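Local coordinates for caspase Nc subunit 1 (Drosophila melanogaster, PDB 2FP3), which acts as an initiator cysteine protease in the caspase cascade that carries out apoptosis, including steroid-triggered cell death during metamorphosis, at residues 130-135 against 158-163; 162-167 against 175-180; 97-102 against 121-126. The protein carries 2 engineered substitutions. All coordinates share one frame; numbering follows the deposited sequence.

Contact 1: 130-135 against 158-163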
ATOM      1  N   PHE A 130       2.433  -9.310   0.555  1.00 33.60           N
ATOM      2  CA  PHE A 130       3.264  -8.137   0.798  1.00 32.67           C
ATOM      3  C   PHE A 130       2.589  -6.836   0.375  1.00 31.91           C
ATOM      4  O   PHE A 130       2.139  -6.696  -0.760  1.00 34.08           O
ATOM      5  CB  PHE A 130       4.594  -8.251   0.058  1.00 33.08           C
ATOM      6  CG  PHE A 130       5.501  -7.078   0.279  1.00 33.25           C
ATOM      7  CD1 PHE A 130       6.333  -7.029   1.395  1.00 31.93           C
ATOM      8  CD2 PHE A 130       5.471  -5.987  -0.585  1.00 33.35           C
ATOM      9  CE1 PHE A 130       7.121  -5.908   1.651  1.00 32.39           C
ATOM     10  CE2 PHE A 130       6.257  -4.853  -0.338  1.00 33.94           C
ATOM     11  CZ  PHE A 130       7.080  -4.813   0.780  1.00 35.04           C
ATOM     12  N   VAL A 131       2.523  -5.882   1.295  1.00 33.34           N
ATOM     13  CA  VAL A 131       1.932  -4.584   1.000  1.00 32.45           C
ATOM     14  C   VAL A 131       2.892  -3.494   1.438  1.00 34.59           C
ATOM     15  O   VAL A 131       3.361  -3.482   2.577  1.00 34.04           O
ATOM     16  CB  VAL A 131       0.596  -4.362   1.746  1.00 32.84           C
ATOM     17  CG1 VAL A 131       0.090  -2.949   1.489  1.00 32.48           C
ATOM     18  CG2 VAL A 131      -0.445  -5.372   1.274  1.00 34.51           C
ATOM     19  N   MET A 132       3.220  -2.592   0.523  1.00 35.40           N
ATOM     20  CA  MET A 132       4.090  -1.480   0.878  1.00 40.48           C
ATOM     21  C   MET A 132       3.288  -0.208   0.656  1.00 41.46           C
ATOM     22  O   MET A 132       2.576  -0.083  -0.344  1.00 40.62           O
ATOM     23  CB  MET A 132       5.356  -1.437   0.005  1.00 42.65           C
ATOM     24  CG  MET A 132       6.226  -0.185   0.266  1.00 44.04           C
ATOM     25  SD  MET A 132       7.602   0.115  -0.906  1.00 45.43           S
ATOM     26  CE  MET A 132       6.717   0.613  -2.371  1.00 42.50           C
ATOM     27  N   VAL A 133       3.366   0.717   1.606  1.00 41.97           N
ATOM     28  CA  VAL A 133       2.677   1.985   1.452  1.00 42.34           C
ATOM     29  C   VAL A 133       3.708   3.080   1.654  1.00 43.33           C
ATOM     30  O   VAL A 133       4.243   3.250   2.752  1.00 45.27           O
ATOM     31  CB  VAL A 133       1.530   2.177   2.464  1.00 43.07           C
ATOM     32  CG1 VAL A 133       0.842   3.505   2.203  1.00 42.96           C
ATOM     33  CG2 VAL A 133       0.517   1.047   2.336  1.00 41.37           C
ATOM     34  N   LEU A 134       4.007   3.794   0.575  1.00 42.53           N
ATOM     35  CA  LEU A 134       4.971   4.881   0.618  1.00 42.91           C
ATOM     36  C   LEU A 134       4.203   6.183   0.511  1.00 43.63           C
ATOM     37  O   LEU A 134       3.518   6.432  -0.481  1.00 45.46           O
ATOM     38  CB  LEU A 134       5.971   4.769  -0.536  1.00 40.22           C
ATOM     39  CG  LEU A 134       6.960   5.928  -0.712  1.00 40.59           C
ATOM     40  CD1 LEU A 134       7.812   6.080   0.546  1.00 39.76           C
ATOM     41  CD2 LEU A 134       7.843   5.671  -1.921  1.00 39.13           C
ATOM     42  N   MET A 135       4.306   7.008   1.543  1.00 45.66           N
ATOM     43  CA  MET A 135       3.616   8.287   1.553  1.00 49.59           C
ATOM     44  C   MET A 135       4.614   9.429   1.564  1.00 51.99           C
ATOM     45  O   MET A 135       5.311   9.646   2.551  1.00 50.13           O
ATOM     46  CB  MET A 135       2.693   8.364   2.768  1.00 48.27           C
ATOM     47  CG  MET A 135       1.609   7.318   2.714  1.00 48.40           C
ATOM     48  SD  MET A 135       0.750   7.094   4.253  1.00 50.80           S
ATOM     49  CE  MET A 135       2.038   6.268   5.230  1.00 47.85           C
ATOM     50  N   GLN A 158       9.866   4.042 -11.249  1.00 57.87           N
ATOM     51  CA  GLN A 158      10.157   2.824 -11.982  1.00 58.33           C
ATOM     52  C   GLN A 158      11.206   2.048 -11.185  1.00 53.89           C
ATOM     53  O   GLN A 158      11.107   0.837 -11.030  1.00 50.70           O
ATOM     54  CB  GLN A 158      10.711   3.164 -13.368  1.00 60.58           C
ATOM     55  CG  GLN A 158       9.832   2.735 -14.527  1.00 71.66           C
ATOM     56  CD  GLN A 158       9.668   1.231 -14.612  1.00 76.84           C
ATOM     57  OE1 GLN A 158       8.951   0.628 -13.817  1.00 80.07           O
ATOM     58  NE2 GLN A 158      10.341   0.616 -15.580  1.00 80.50           N
ATOM     59  N   LYS A 159      12.213   2.759 -10.690  1.00 53.09           N
ATOM     60  CA  LYS A 159      13.277   2.142  -9.907  1.00 58.25           C
ATOM     61  C   LYS A 159      12.625   1.332  -8.795  1.00 54.61           C
ATOM     62  O   LYS A 159      12.850   0.128  -8.673  1.00 53.87           O
ATOM     63  CB  LYS A 159      14.186   3.217  -9.298  1.00 67.39           C
ATOM     64  CG  LYS A 159      15.402   2.688  -8.533  1.00 80.29           C
ATOM     65  CD  LYS A 159      16.594   2.393  -9.447  1.00 90.30           C
ATOM     66  CE  LYS A 159      16.325   1.250 -10.422  1.00 96.18           C
ATOM     67  NZ  LYS A 159      17.498   0.968 -11.301  1.00 98.84           N
ATOM     68  N   ILE A 160      11.805   2.007  -7.999  1.00 49.13           N
ATOM     69  CA  ILE A 160      11.103   1.375  -6.901  1.00 45.78           C
ATOM     70  C   ILE A 160      10.336   0.121  -7.344  1.00 45.07           C
ATOM     71  O   ILE A 160      10.487  -0.939  -6.745  1.00 44.96           O
ATOM     72  CB  ILE A 160      10.132   2.368  -6.246  1.00 44.03           C
ATOM     73  CG1 ILE A 160      10.903   3.608  -5.803  1.00 41.40           C
ATOM     74  CG2 ILE A 160       9.446   1.726  -5.051  1.00 39.95           C
ATOM     75  CD1 ILE A 160      10.046   4.665  -5.128  1.00 42.54           C
ATOM     76  N   LYS A 161       9.519   0.231  -8.385  1.00 45.80           N
ATOM     77  CA  LYS A 161       8.763  -0.930  -8.853  1.00 48.73           C
ATOM     78  C   LYS A 161       9.688  -2.082  -9.224  1.00 49.99           C
ATOM     79  O   LYS A 161       9.465  -3.225  -8.820  1.00 50.18           O
ATOM     80  CB  LYS A 161       7.916  -0.577 -10.081  1.00 49.49           C
ATOM     81  CG  LYS A 161       6.868   0.485  -9.844  1.00 53.01           C
ATOM     82  CD  LYS A 161       6.129   0.831 -11.121  1.00 54.82           C
ATOM     83  CE  LYS A 161       5.199   2.008 -10.888  1.00 57.65           C
ATOM     84  NZ  LYS A 161       4.340   2.298 -12.067  1.00 62.02           N
ATOM     85  N   ASP A 162      10.723  -1.767  -9.997  1.00 52.90           N
ATOM     86  CA  ASP A 162      11.686  -2.755 -10.465  1.00 58.29           C
ATOM     87  C   ASP A 162      12.292  -3.586  -9.354  1.00 54.27           C
ATOM     88  O   ASP A 162      12.719  -4.719  -9.575  1.00 52.22           O
ATOM     89  CB  ASP A 162      12.788  -2.057 -11.261  1.00 71.22           C
ATOM     90  CG  ASP A 162      12.324  -1.633 -12.644  1.00 84.29           C
ATOM     91  OD1 ASP A 162      11.188  -1.125 -12.769  1.00 91.01           O
ATOM     92  OD2 ASP A 162      13.098  -1.802 -13.609  1.00 92.14           O
ATOM     93  N   HIS A 163      12.327  -3.035  -8.151  1.00 48.48           N
ATOM     94  CA  HIS A 163      12.881  -3.781  -7.041  1.00 45.19           C
ATOM     95  C   HIS A 163      12.118  -5.086  -6.832  1.00 43.98           C
ATOM     96  O   HIS A 163      12.659  -6.048  -6.294  1.00 43.94           O
ATOM     97  CB  HIS A 163      12.832  -2.954  -5.762  1.00 43.74           C
ATOM     98  CG  HIS A 163      13.356  -3.686  -4.568  1.00 46.35           C
ATOM     99  ND1 HIS A 163      12.541  -4.396  -3.713  1.00 47.64           N
ATOM    100  CD2 HIS A 163      14.624  -3.892  -4.137  1.00 45.27           C
ATOM    101  CE1 HIS A 163      13.284  -5.009  -2.808  1.00 47.73           C
ATOM    102  NE2 HIS A 163      14.551  -4.720  -3.044  1.00 46.24           N
TER

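Contact 2: 162-167 against 175-180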
ATOM      1  N   ASP A 162      10.723  -1.767  -9.997  1.00 52.90           N
ATOM      2  CA  ASP A 162      11.686  -2.755 -10.465  1.00 58.29           C
ATOM      3  C   ASP A 162      12.292  -3.586  -9.354  1.00 54.27           C
ATOM      4  O   ASP A 162      12.719  -4.719  -9.575  1.00 52.22           O
ATOM      5  CB  ASP A 162      12.788  -2.057 -11.261  1.00 71.22           C
ATOM      6  CG  ASP A 162      12.324  -1.633 -12.644  1.00 84.29           C
ATOM      7  OD1 ASP A 162      11.188  -1.125 -12.769  1.00 91.01           O
ATOM      8  OD2 ASP A 162      13.098  -1.802 -13.609  1.00 92.14           O
ATOM      9  N   HIS A 163      12.327  -3.035  -8.151  1.00 48.48           N
ATOM     10  CA  HIS A 163      12.881  -3.781  -7.041  1.00 45.19           C
ATOM     11  C   HIS A 163      12.118  -5.086  -6.832  1.00 43.98           C
ATOM     12  O   HIS A 163      12.659  -6.048  -6.294  1.00 43.94           O
ATOM     13  CB  HIS A 163      12.832  -2.954  -5.762  1.00 43.74           C
ATOM     14  CG  HIS A 163      13.356  -3.686  -4.568  1.00 46.35           C
ATOM     15  ND1 HIS A 163      12.541  -4.396  -3.713  1.00 47.64           N
ATOM     16  CD2 HIS A 163      14.624  -3.892  -4.137  1.00 45.27           C
ATOM     17  CE1 HIS A 163      13.284  -5.009  -2.808  1.00 47.73           C
ATOM     18  NE2 HIS A 163      14.551  -4.720  -3.044  1.00 46.24           N
ATOM     19  N   PHE A 164      10.868  -5.124  -7.281  1.00 42.71           N
ATOM     20  CA  PHE A 164      10.040  -6.304  -7.098  1.00 42.17           C
ATOM     21  C   PHE A 164      10.066  -7.322  -8.221  1.00 43.28           C
ATOM     22  O   PHE A 164       9.209  -8.197  -8.280  1.00 43.61           O
ATOM     23  CB  PHE A 164       8.606  -5.876  -6.790  1.00 39.14           C
ATOM     24  CG  PHE A 164       8.486  -5.096  -5.511  1.00 37.43           C
ATOM     25  CD1 PHE A 164       8.252  -5.747  -4.303  1.00 36.00           C
ATOM     26  CD2 PHE A 164       8.677  -3.711  -5.505  1.00 36.37           C
ATOM     27  CE1 PHE A 164       8.209  -5.030  -3.099  1.00 35.47           C
ATOM     28  CE2 PHE A 164       8.635  -2.981  -4.308  1.00 34.14           C
ATOM     29  CZ  PHE A 164       8.401  -3.643  -3.104  1.00 34.51           C
ATOM     30  N   GLN A 165      11.050  -7.222  -9.109  1.00 48.61           N
ATOM     31  CA  GLN A 165      11.181  -8.205 -10.186  1.00 54.44           C
ATOM     32  C   GLN A 165      11.607  -9.515  -9.513  1.00 52.44           C
ATOM     33  O   GLN A 165      12.347  -9.497  -8.523  1.00 48.26           O
ATOM     34  CB  GLN A 165      12.243  -7.762 -11.194  1.00 64.93           C
ATOM     35  CG  GLN A 165      13.575  -7.379 -10.563  1.00 82.63           C
ATOM     36  CD  GLN A 165      14.638  -7.048 -11.593  1.00 91.55           C
ATOM     37  OE1 GLN A 165      15.054  -7.909 -12.370  1.00 97.15           O
ATOM     38  NE2 GLN A 165      15.082  -5.797 -11.604  1.00 97.13           N
ATOM     39  N   THR A 166      11.142 -10.641 -10.044  1.00 52.42           N
ATOM     40  CA  THR A 166      11.456 -11.949  -9.471  1.00 59.98           C
ATOM     41  C   THR A 166      12.929 -12.125  -9.096  1.00 57.26           C
ATOM     42  O   THR A 166      13.251 -12.743  -8.083  1.00 56.48           O
ATOM     43  CB  THR A 166      11.069 -13.078 -10.433  1.00 63.41           C
ATOM     44  OG1 THR A 166      11.989 -13.108 -11.529  1.00 71.21           O
ATOM     45  CG2 THR A 166       9.670 -12.852 -10.974  1.00 68.29           C
ATOM     46  N   ALA A 167      13.824 -11.584  -9.913  1.00 54.82           N
ATOM     47  CA  ALA A 167      15.244 -11.701  -9.631  1.00 54.73           C
ATOM     48  C   ALA A 167      15.601 -11.115  -8.271  1.00 55.10           C
ATOM     49  O   ALA A 167      16.281 -11.758  -7.465  1.00 55.70           O
ATOM     50  CB  ALA A 167      16.052 -11.011 -10.718  1.00 54.99           C
ATOM     51  N   LYS A 175       3.478 -14.425  -5.225  1.00 39.17           N
ATOM     52  CA  LYS A 175       2.807 -13.971  -4.014  1.00 39.60           C
ATOM     53  C   LYS A 175       2.152 -12.629  -4.310  1.00 38.95           C
ATOM     54  O   LYS A 175       2.637 -11.852  -5.122  1.00 39.93           O
ATOM     55  CB  LYS A 175       3.798 -13.799  -2.858  1.00 39.71           C
ATOM     56  CG  LYS A 175       4.267 -15.088  -2.220  1.00 39.60           C
ATOM     57  CD  LYS A 175       5.143 -14.796  -1.009  1.00 39.06           C
ATOM     58  CE  LYS A 175       5.756 -16.059  -0.425  1.00 36.98           C
ATOM     59  NZ  LYS A 175       6.570 -15.734   0.771  1.00 34.91           N
ATOM     60  N   PRO A 176       1.039 -12.340  -3.647  1.00 39.59           N
ATOM     61  CA  PRO A 176       0.329 -11.070  -3.853  1.00 37.21           C
ATOM     62  C   PRO A 176       1.181  -9.884  -3.396  1.00 35.63           C
ATOM     63  O   PRO A 176       1.602  -9.835  -2.235  1.00 33.37           O
ATOM     64  CB  PRO A 176      -0.916 -11.209  -2.979  1.00 38.40           C
ATOM     65  CG  PRO A 176      -1.014 -12.683  -2.663  1.00 40.00           C
ATOM     66  CD  PRO A 176       0.385 -13.180  -2.633  1.00 39.46           C
ATOM     67  N   LYS A 177       1.430  -8.934  -4.296  1.00 32.86           N
ATOM     68  CA  LYS A 177       2.210  -7.735  -3.952  1.00 33.30           C
ATOM     69  C   LYS A 177       1.396  -6.462  -4.225  1.00 33.31           C
ATOM     70  O   LYS A 177       0.973  -6.209  -5.362  1.00 33.51           O
ATOM     71  CB  LYS A 177       3.524  -7.700  -4.741  1.00 34.11           C
ATOM     72  CG  LYS A 177       4.454  -8.878  -4.449  1.00 35.14           C
ATOM     73  CD  LYS A 177       5.742  -8.794  -5.251  1.00 32.55           C
ATOM     74  CE  LYS A 177       5.507  -9.138  -6.699  1.00 34.05           C
ATOM     75  NZ  LYS A 177       5.123 -10.564  -6.815  1.00 32.66           N
ATOM     76  N   VAL A 178       1.177  -5.668  -3.182  1.00 32.51           N
ATOM     77  CA  VAL A 178       0.402  -4.439  -3.301  1.00 31.91           C
ATOM     78  C   VAL A 178       1.292  -3.255  -2.979  1.00 30.29           C
ATOM     79  O   VAL A 178       1.664  -3.057  -1.827  1.00 31.65           O
ATOM     80  CB  VAL A 178      -0.807  -4.444  -2.318  1.00 32.88           C
ATOM     81  CG1 VAL A 178      -1.711  -3.227  -2.568  1.00 31.44           C
ATOM     82  CG2 VAL A 178      -1.610  -5.739  -2.483  1.00 32.31           C
ATOM     83  N   LEU A 179       1.637  -2.479  -4.003  1.00 32.23           N
ATOM     84  CA  LEU A 179       2.498  -1.311  -3.837  1.00 32.88           C
ATOM     85  C   LEU A 179       1.619  -0.066  -3.902  1.00 35.68           C
ATOM     86  O   LEU A 179       1.003   0.207  -4.927  1.00 35.33           O
ATOM     87  CB  LEU A 179       3.553  -1.289  -4.944  1.00 31.20           C
ATOM     88  CG  LEU A 179       4.302  -2.610  -5.184  1.00 33.06           C
ATOM     89  CD1 LEU A 179       5.248  -2.466  -6.369  1.00 32.12           C
ATOM     90  CD2 LEU A 179       5.075  -3.017  -3.938  1.00 27.74           C
ATOM     91  N   MET A 180       1.561   0.687  -2.806  1.00 38.94           N
ATOM     92  CA  MET A 180       0.709   1.874  -2.740  1.00 44.67           C
ATOM     93  C   MET A 180       1.426   3.207  -2.576  1.00 43.47           C
ATOM     94  O   MET A 180       2.204   3.394  -1.641  1.00 42.68           O
ATOM     95  CB  MET A 180      -0.296   1.732  -1.595  1.00 48.70           C
ATOM     96  CG  MET A 180      -1.180   0.513  -1.689  1.00 57.10           C
ATOM     97  SD  MET A 180      -2.510   0.557  -0.468  1.00 63.73           S
ATOM     98  CE  MET A 180      -3.728   1.571  -1.331  1.00 63.96           C
TER

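Contact 3: 97-102 against 121-126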
ATOM      1  N   ASN A  97      -3.732  -8.861  10.960  1.00 39.41           N
ATOM      2  CA  ASN A  97      -2.686  -9.724  11.472  1.00 41.81           C
ATOM      3  C   ASN A  97      -1.398  -9.716  10.654  1.00 42.24           C
ATOM      4  O   ASN A  97      -0.775 -10.757  10.482  1.00 39.04           O
ATOM      5  CB  ASN A  97      -3.207 -11.150  11.583  1.00 46.46           C
ATOM      6  CG  ASN A  97      -4.476 -11.239  12.400  1.00 52.84           C
ATOM      7  OD1 ASN A  97      -5.578 -11.357  11.851  1.00 55.41           O
ATOM      8  ND2 ASN A  97      -4.333 -11.168  13.719  1.00 53.36           N
ATOM      9  N   PHE A  98      -1.010  -8.548  10.147  1.00 40.07           N
ATOM     10  CA  PHE A  98       0.217  -8.410   9.371  1.00 39.02           C
ATOM     11  C   PHE A  98       1.373  -8.073  10.296  1.00 39.90           C
ATOM     12  O   PHE A  98       1.172  -7.538  11.385  1.00 39.83           O
ATOM     13  CB  PHE A  98       0.123  -7.256   8.357  1.00 39.12           C
ATOM     14  CG  PHE A  98      -0.402  -7.654   7.011  1.00 37.31           C
ATOM     15  CD1 PHE A  98       0.204  -7.174   5.861  1.00 34.74           C
ATOM     16  CD2 PHE A  98      -1.504  -8.493   6.893  1.00 39.59           C
ATOM     17  CE1 PHE A  98      -0.277  -7.517   4.597  1.00 36.77           C
ATOM     18  CE2 PHE A  98      -2.000  -8.847   5.627  1.00 41.21           C
ATOM     19  CZ  PHE A  98      -1.381  -8.354   4.474  1.00 37.60           C
ATOM     20  N   THR A  99       2.579  -8.395   9.849  1.00 39.33           N
ATOM     21  CA  THR A  99       3.778  -8.047  10.580  1.00 37.23           C
ATOM     22  C   THR A  99       4.090  -6.684   9.948  1.00 39.77           C
ATOM     23  O   THR A  99       4.193  -6.573   8.726  1.00 42.54           O
ATOM     24  CB  THR A  99       4.886  -9.065  10.310  1.00 36.86           C
ATOM     25  OG1 THR A  99       4.642 -10.223  11.114  1.00 36.01           O
ATOM     26  CG2 THR A  99       6.261  -8.486  10.621  1.00 33.02           C
ATOM     27  N   ILE A 100       4.214  -5.655  10.778  1.00 40.62           N
ATOM     28  CA  ILE A 100       4.429  -4.294  10.296  1.00 41.41           C
ATOM     29  C   ILE A 100       5.793  -3.640  10.534  1.00 39.74           C
ATOM     30  O   ILE A 100       6.308  -3.639  11.650  1.00 41.55           O
ATOM     31  CB  ILE A 100       3.355  -3.379  10.905  1.00 42.92           C
ATOM     32  CG1 ILE A 100       1.982  -4.041  10.746  1.00 43.39           C
ATOM     33  CG2 ILE A 100       3.391  -2.000  10.235  1.00 43.98           C
ATOM     34  CD1 ILE A 100       0.860  -3.323  11.463  1.00 43.51           C
ATOM     35  N   PHE A 101       6.360  -3.066   9.478  1.00 39.04           N
ATOM     36  CA  PHE A 101       7.648  -2.371   9.565  1.00 39.85           C
ATOM     37  C   PHE A 101       7.405  -0.917   9.146  1.00 44.09           C
ATOM     38  O   PHE A 101       7.437  -0.576   7.959  1.00 39.87           O
ATOM     39  CB  PHE A 101       8.681  -3.034   8.651  1.00 33.77           C
ATOM     40  CG  PHE A 101       8.956  -4.468   8.998  1.00 34.40           C
ATOM     41  CD1 PHE A 101       8.427  -5.501   8.223  1.00 29.67           C
ATOM     42  CD2 PHE A 101       9.728  -4.791  10.117  1.00 33.20           C
ATOM     43  CE1 PHE A 101       8.657  -6.837   8.551  1.00 30.09           C
ATOM     44  CE2 PHE A 101       9.966  -6.128  10.460  1.00 31.45           C
ATOM     45  CZ  PHE A 101       9.426  -7.158   9.670  1.00 30.83           C
ATOM     46  N   PRO A 102       7.147  -0.042  10.132  1.00 44.41           N
ATOM     47  CA  PRO A 102       6.878   1.376   9.897  1.00 49.07           C
ATOM     48  C   PRO A 102       8.081   2.275  10.039  1.00 51.09           C
ATOM     49  O   PRO A 102       8.889   2.090  10.938  1.00 54.21           O
ATOM     50  CB  PRO A 102       5.828   1.683  10.948  1.00 50.72           C
ATOM     51  CG  PRO A 102       6.393   0.945  12.141  1.00 48.82           C
ATOM     52  CD  PRO A 102       6.903  -0.383  11.549  1.00 48.34           C
ATOM     53  N   SER A 121      14.041 -10.354   4.143  1.00 38.72           N
ATOM     54  CA  SER A 121      13.814 -10.830   5.499  1.00 38.62           C
ATOM     55  C   SER A 121      13.210 -12.226   5.599  1.00 39.93           C
ATOM     56  O   SER A 121      12.461 -12.676   4.726  1.00 37.77           O
ATOM     57  CB  SER A 121      12.892  -9.864   6.255  1.00 36.87           C
ATOM     58  OG  SER A 121      11.517 -10.161   6.018  1.00 35.24           O
ATOM     59  N   SER A 122      13.542 -12.906   6.685  1.00 41.16           N
ATOM     60  CA  SER A 122      12.985 -14.216   6.933  1.00 45.11           C
ATOM     61  C   SER A 122      11.472 -14.003   6.997  1.00 44.40           C
ATOM     62  O   SER A 122      10.700 -14.860   6.587  1.00 44.77           O
ATOM     63  CB  SER A 122      13.501 -14.767   8.271  1.00 46.57           C
ATOM     64  OG  SER A 122      13.219 -13.864   9.333  1.00 51.71           O
ATOM     65  N   TYR A 123      11.056 -12.839   7.492  1.00 41.78           N
ATOM     66  CA  TYR A 123       9.625 -12.538   7.611  1.00 41.18           C
ATOM     67  C   TYR A 123       8.884 -12.622   6.285  1.00 42.11           C
ATOM     68  O   TYR A 123       7.830 -13.248   6.185  1.00 44.53           O
ATOM     69  CB  TYR A 123       9.396 -11.141   8.206  1.00 36.88           C
ATOM     70  CG  TYR A 123       9.892 -10.958   9.623  1.00 34.21           C
ATOM     71  CD1 TYR A 123      11.114 -10.324   9.881  1.00 33.39           C
ATOM     72  CD2 TYR A 123       9.134 -11.402  10.713  1.00 31.49           C
ATOM     73  CE1 TYR A 123      11.567 -10.132  11.192  1.00 28.92           C
ATOM     74  CE2 TYR A 123       9.578 -11.215  12.026  1.00 28.43           C
ATOM     75  CZ  TYR A 123      10.792 -10.581  12.255  1.00 30.70           C
ATOM     76  OH  TYR A 123      11.232 -10.394  13.543  1.00 32.00           O
ATOM     77  N   VAL A 124       9.431 -11.968   5.270  1.00 41.11           N
ATOM     78  CA  VAL A 124       8.810 -11.974   3.959  1.00 38.39           C
ATOM     79  C   VAL A 124       8.957 -13.326   3.271  1.00 39.77           C
ATOM     80  O   VAL A 124       8.114 -13.719   2.464  1.00 39.47           O
ATOM     81  CB  VAL A 124       9.416 -10.869   3.067  1.00 37.01           C
ATOM     82  CG1 VAL A 124       8.999 -11.084   1.627  1.00 33.68           C
ATOM     83  CG2 VAL A 124       8.949  -9.496   3.556  1.00 33.00           C
ATOM     84  N   GLN A 125      10.029 -14.038   3.593  1.00 41.28           N
ATOM     85  CA  GLN A 125      10.278 -15.337   2.989  1.00 40.85           C
ATOM     86  C   GLN A 125       9.092 -16.267   3.187  1.00 37.84           C
ATOM     87  O   GLN A 125       8.737 -17.035   2.294  1.00 36.18           O
ATOM     88  CB  GLN A 125      11.541 -15.963   3.593  1.00 43.86           C
ATOM     89  CG  GLN A 125      11.795 -17.400   3.180  1.00 48.82           C
ATOM     90  CD  GLN A 125      13.151 -17.912   3.643  1.00 51.89           C
ATOM     91  OE1 GLN A 125      13.548 -17.709   4.796  1.00 53.69           O
ATOM     92  NE2 GLN A 125      13.864 -18.586   2.749  1.00 50.13           N
ATOM     93  N   ASN A 126       8.461 -16.181   4.349  1.00 36.29           N
ATOM     94  CA  ASN A 126       7.338 -17.054   4.633  1.00 36.73           C
ATOM     95  C   ASN A 126       5.972 -16.382   4.689  1.00 36.92           C
ATOM     96  O   ASN A 126       4.970 -17.036   4.997  1.00 36.81           O
ATOM     97  CB  ASN A 126       7.612 -17.793   5.939  1.00 39.48           C
ATOM     98  CG  ASN A 126       8.906 -18.580   5.884  1.00 44.01           C
ATOM     99  OD1 ASN A 126       9.168 -19.307   4.909  1.00 44.07           O
ATOM    100  ND2 ASN A 126       9.726 -18.439   6.914  1.00 43.12           N
TER

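Contact 1: 130-135 against 158-163
I160, on the inward side of helix 157-162, reaches across to M132 and L134 on strand 130-139, a central strand of the caspase alpha/beta sheet. The helix covers one sheet face here, and the packing lies entirely in the branches of this one isoleucine. Its CG2 meets the terminal methyl of M132, CE, at 4.0 Å, while its longer arm carries CD1 to 4.0 Å from CD2 of L134. A beta-branched residue suits the place because its two arms can serve two strand neighbours at once. M132 and L134 are alternate residues, so both emerge on the same face of the sheet; each side chain crosses I160 at roughly a right angle, and neither forms a hydrogen bond to the helix. L65 and V67 of strand 62-68 and F181 of strand 177-181 continue the apolar surroundings.

The other side of the helix is looser and polar. Q158 and K159 are exposed, and K161 leaves the helix pointing away from the strand, its NZ hydrogen-bonded to the hydroxyl of Y237. Back in the core, M132 runs out nearly straight from the strand and then bends at its last torsion (chi3 71°), which sets the direction of CE beyond SD.

Contact 2: 162-167 against 175-180
F164 lies against L179 where the turn after helix 157-162 packs on strand 177-181 of the caspase sheet, the parallel neighbour of strand 130-139. CD2 of the leucine sits over one face of the phenyl ring in a CH-pi contact, 3.6 Å from the F164 ring centroid and 19° off the ring normal. It is displaced toward the rim, where F164 CZ is its closest atom at 3.5 Å. The other branch, L179 CD1, touches F164 CD2 at 3.7 Å, so both methyls of the fork are used. K177, two residues earlier on the strand, adds aliphatic packing as its CD approaches F164 CD1 obliquely at 4.1 Å. F130 of the neighbouring strand, L115 of helix 108-119 and L230 also touch the phenylalanine.

A type I turn from D162 to Q165 presents F164 to the sheet. The carbonyl O of D162 takes the Q165 backbone N and, from the opposite face of its plane, Q165 NE2 at 3.3 Å.

Bends at chi3 and chi4 bring K177 NZ round to the carbonyl oxygens of L172 and A231, with a weak bond to K175 O. The buried lysine thus divides its work: its methylenes pack in the core while loop carbonyls satisfy its ammonium group.

Contact 3: 97-102 against 121-126
F101 points the edge of its ring at the face of Y123 in a T-shaped pair that joins strand 98-103, on the caspase sheet, to the short helix 122-126. The centroids of the two rings are 5.3 Å apart and their planes meet at 66°, somewhat short of perpendicular. CZ of the phenylalanine leads, standing 3.6 Å from Y123 CD1 and displaced toward the rim of the tyrosine ring. Y123 CG, in turn, lies in the plane of the F101 ring, so the phenylalanine meets the tyrosine edge-on.

T99 supplies the second touch. Its methyl CG2 comes obliquely to the tyrosine ring, with Y123 CD2 the nearest atom at 4.1 Å, and the two side chains cross at about a right angle. Because CG2 lies anti to the threonine backbone N (OG1 being at chi1 -79°), the methyl is the branch turned to the ring. T99 and F101 are two residues apart on the strand, and both direct their side chains to this helix.

The start of the helix is fixed by S121 at the N-cap. Its OG accepts the backbone N-H of V124 at 2.9 Å, with an N-H...O angle of 161°, and also bonds to V118 O. Serine suits this position because its short hydroxyl can reach forward to an amide of the first turn.

Across the interface the chemistry is aromatic and aliphatic. In such a T-shaped pair the slightly positive ring hydrogens of F101 probably face the pi cloud of Y123, a weak electrostatic attraction added to dispersion. Y123 is exposed, where a ring with a polar hydroxyl is at home, whereas F101, purely apolar, is buried.

Overall arrangement
Contacts 1 and 2 belong to the buried core and follow one another along the chain, sharing D162 and H163 where helix 157-162 gives way to the turn. They reach adjacent parallel strands, 130-139 and 177-181, joined by backbone bonds such as V178 N to F130 O. Contact 3 lies about 14 to 15 Å from both, centre to centre, at a more exposed margin of the same sheet. Chemistry changes with place: contact 1 is methyl-to-methyl packing, contact 2 puts methyls over an aromatic face beside a buried lysine, and contact 3 sets two rings edge to face. K175 NZ, bonded to Q125 O, links contacts 2 and 3.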